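Local atomic coordinates of thioesterase superfamily (Jannaschia sp., PDB entry 2OAF), a protein that probably hydrolyses thioesters, as a hot-dog-fold member of the thioesterase superfamily, although its natural substrate is not established. Residues I89-W95 / R107-Q112. Residues are numbered along the deposited sequence; the frame is centred on the assembly and turned at random.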
loop_
_atom_site.group_PDB
_atom_site.type_symbol
_atom_site.label_atom_id
_atom_site.label_comp_id
_atom_site.label_asym_id
_atom_site.label_seq_id
_atom_site.Cartn_x
_atom_site.Cartn_y
_atom_site.Cartn_z
ATOM N N ILE B 89 -18.151 -0.325 -8.814
ATOM C CA ILE B 89 -17.680 0.754 -7.952
ATOM C C ILE B 89 -18.000 0.370 -6.506
ATOM O O ILE B 89 -19.057 -0.187 -6.227
ATOM C CB ILE B 89 -18.418 2.126 -8.250
ATOM C CG1 ILE B 89 -17.990 2.721 -9.585
ATOM C CG2 ILE B 89 -18.114 3.191 -7.162
ATOM C CD1 ILE B 89 -16.572 3.249 -9.532
ATOM N N LEU B 90 -17.085 0.653 -5.603
ATOM C CA LEU B 90 -17.347 0.538 -4.152
ATOM C C LEU B 90 -17.913 1.871 -3.699
ATOM O O LEU B 90 -17.198 2.870 -3.675
ATOM C CB LEU B 90 -16.059 0.236 -3.373
ATOM C CG LEU B 90 -16.156 0.021 -1.856
ATOM C CD1 LEU B 90 -17.033 -1.217 -1.479
ATOM C CD2 LEU B 90 -14.754 -0.096 -1.248
ATOM N N LYS B 91 -19.184 1.885 -3.340
ATOM C CA LYS B 91 -19.825 3.092 -2.851
ATOM C C LYS B 91 -19.711 3.140 -1.342
ATOM O O LYS B 91 -20.313 2.313 -0.614
ATOM C CB LYS B 91 -21.296 3.118 -3.254
ATOM C CG LYS B 91 -21.541 3.006 -4.743
ATOM C CD LYS B 91 -21.574 4.363 -5.392
ATOM C CE LYS B 91 -21.904 4.303 -6.886
ATOM N NZ LYS B 91 -21.955 5.662 -7.504
ATOM N N CYS B 92 -18.940 4.101 -0.854
ATOM C CA CYS B 92 -18.697 4.227 0.566
ATOM C C CYS B 92 -19.615 5.276 1.139
ATOM O O CYS B 92 -19.380 6.459 1.014
ATOM C CB CYS B 92 -17.245 4.557 0.828
ATOM S SG CYS B 92 -16.109 3.246 0.309
ATOM N N HIS B 93 -20.673 4.810 1.791
ATOM C CA HIS B 93 -21.658 5.680 2.447
ATOM C C HIS B 93 -21.068 6.091 3.791
ATOM O O HIS B 93 -20.800 5.236 4.649
ATOM C CB HIS B 93 -22.985 4.947 2.686
ATOM C CG HIS B 93 -23.656 4.463 1.440
ATOM N ND1 HIS B 93 -24.881 4.941 1.023
ATOM C CD2 HIS B 93 -23.275 3.544 0.519
ATOM C CE1 HIS B 93 -25.232 4.326 -0.092
ATOM N NE2 HIS B 93 -24.273 3.479 -0.426
ATOM N N THR B 94 -20.879 7.389 3.988
ATOM C CA THR B 94 -20.018 7.885 5.057
ATOM C C THR B 94 -20.724 8.980 5.830
ATOM O O THR B 94 -21.285 9.918 5.240
ATOM C CB THR B 94 -18.719 8.453 4.450
ATOM O OG1 THR B 94 -18.158 7.446 3.618
ATOM C CG2 THR B 94 -17.700 8.847 5.532
ATOM N N TRP B 95 -20.695 8.880 7.150
ATOM C CA TRP B 95 -21.290 9.924 7.964
ATOM C C TRP B 95 -20.759 9.900 9.387
ATOM O O TRP B 95 -20.316 8.863 9.853
ATOM C CB TRP B 95 -22.825 9.772 7.988
ATOM C CG TRP B 95 -23.311 8.599 8.762
ATOM C CD1 TRP B 95 -23.815 8.620 10.019
ATOM C CD2 TRP B 95 -23.327 7.218 8.342
ATOM N NE1 TRP B 95 -24.164 7.348 10.407
ATOM C CE2 TRP B 95 -23.867 6.467 9.408
ATOM C CE3 TRP B 95 -22.918 6.547 7.185
ATOM C CZ2 TRP B 95 -24.034 5.081 9.351
ATOM C CZ3 TRP B 95 -23.097 5.158 7.118
ATOM C CH2 TRP B 95 -23.638 4.444 8.209
ATOM N N ARG B 107 -18.961 6.527 10.653
ATOM C CA ARG B 107 -19.364 5.272 10.054
ATOM C C ARG B 107 -19.094 5.301 8.561
ATOM O O ARG B 107 -19.270 6.341 7.913
ATOM C CB ARG B 107 -20.851 5.067 10.276
ATOM C CG ARG B 107 -21.206 4.640 11.655
ATOM C CD ARG B 107 -20.989 3.130 11.899
ATOM N NE ARG B 107 -22.066 2.360 11.304
ATOM C CZ ARG B 107 -22.032 1.776 10.107
ATOM N NH1 ARG B 107 -20.939 1.808 9.373
ATOM N NH2 ARG B 107 -23.107 1.148 9.659
ATOM N N VAL B 108 -18.653 4.167 8.028
ATOM C CA VAL B 108 -18.557 3.955 6.591
ATOM C C VAL B 108 -19.123 2.564 6.274
ATOM O O VAL B 108 -18.693 1.572 6.882
ATOM C CB VAL B 108 -17.109 4.014 6.071
ATOM C CG1 VAL B 108 -17.072 3.719 4.562
ATOM C CG2 VAL B 108 -16.438 5.363 6.409
ATOM N N ASP B 109 -20.086 2.500 5.346
ATOM C CA ASP B 109 -20.580 1.237 4.810
ATOM C C ASP B 109 -20.048 1.199 3.384
ATOM O O ASP B 109 -20.286 2.129 2.571
ATOM C CB ASP B 109 -22.107 1.129 4.730
ATOM C CG ASP B 109 -22.790 0.958 6.085
ATOM O OD1 ASP B 109 -22.099 0.788 7.113
ATOM O OD2 ASP B 109 -24.050 0.993 6.103
ATOM N N GLY B 110 -19.371 0.111 3.064
ATOM C CA GLY B 110 -18.853 -0.103 1.706
ATOM C C GLY B 110 -19.841 -1.007 1.005
ATOM O O GLY B 110 -20.070 -2.130 1.467
ATOM N N VAL B 111 -20.450 -0.498 -0.074
ATOM C CA VAL B 111 -21.573 -1.155 -0.751
ATOM C C VAL B 111 -21.278 -1.322 -2.221
ATOM O O VAL B 111 -20.812 -0.375 -2.861
ATOM C CB VAL B 111 -22.857 -0.299 -0.589
ATOM C CG1 VAL B 111 -24.034 -1.014 -1.228
ATOM C CG2 VAL B 111 -23.105 -0.021 0.916
ATOM N N GLN B 112 -21.469 -2.536 -2.743
ATOM C CA GLN B 112 -21.223 -2.824 -4.153
ATOM C C GLN B 112 -22.444 -3.452 -4.787
ATOM O O GLN B 112 -22.877 -4.522 -4.356
ATOM C CB GLN B 112 -20.032 -3.774 -4.334
ATOM C CG GLN B 112 -18.695 -3.106 -4.223
ATOM C CD GLN B 112 -17.585 -3.892 -4.884
ATOM O OE1 GLN B 112 -17.471 -5.102 -4.710
ATOM N NE2 GLN B 112 -16.713 -3.181 -5.596
#
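Trp95 lies against Arg107 at one end of an antiparallel strand pair, its six-membered ring receiving Arg107 CB over one face in a CH-pi contact, 3.4 Å from CB to the ring centroid. The indole reaches across because CG sits between the backbone N and the carbonyl carbon (chi1 71°). The arginine chain, bent at chi2 and chi3, then curls round the ring's far end: Trp95 CH2 stands over the centre of the guanidinium, 3.6 Å from Arg107 CZ, with the two planes inclined by 56°.

Charge pairing fixes that guanidinium from its edge. Both NH1 and NH2 of Arg107 converge on one oxygen, Asp109 OD1, with NH1 at 2.7 Å. Asp109 OD2 has a second salt-bridge partner in Arg12, and Trp95 NE1 is hydrogen-bonded to Gln10, tying the N-terminal segment to this face.

Six backbone hydrogen bonds join the strands, two in each of the pairs Lys91-Val111, His93-Asp109 and Trp95-Arg107. CA-H...O contacts from residues of the intervening non-hydrogen-bonded pairs add to the link, as from Val108 CA to His93 O at 3.2 Å.

Van der Waals contacts fall on both faces. On the face that carries Trp95 and Arg107, the His93 ring and Val111 meet obliquely, His93 CD2 lying 3.6 Å from Val111 CG2. On the other face Val108 touches Cys92 and Thr94, its CG1 making an apolar contact 3.8 Å from Cys92 CB, while Leu90 CD1 packs on Gln112 CG at 3.7 Å.

The pair forms part of the hairpin of strands 90-99 and 103-112 in the curved hot-dog sheet, flanked by strands 17-21 and 115-128; the face of Leu90, Cys92, Thr94 and Val108 packs against helix 39-54, the long helix wrapped by the sheet.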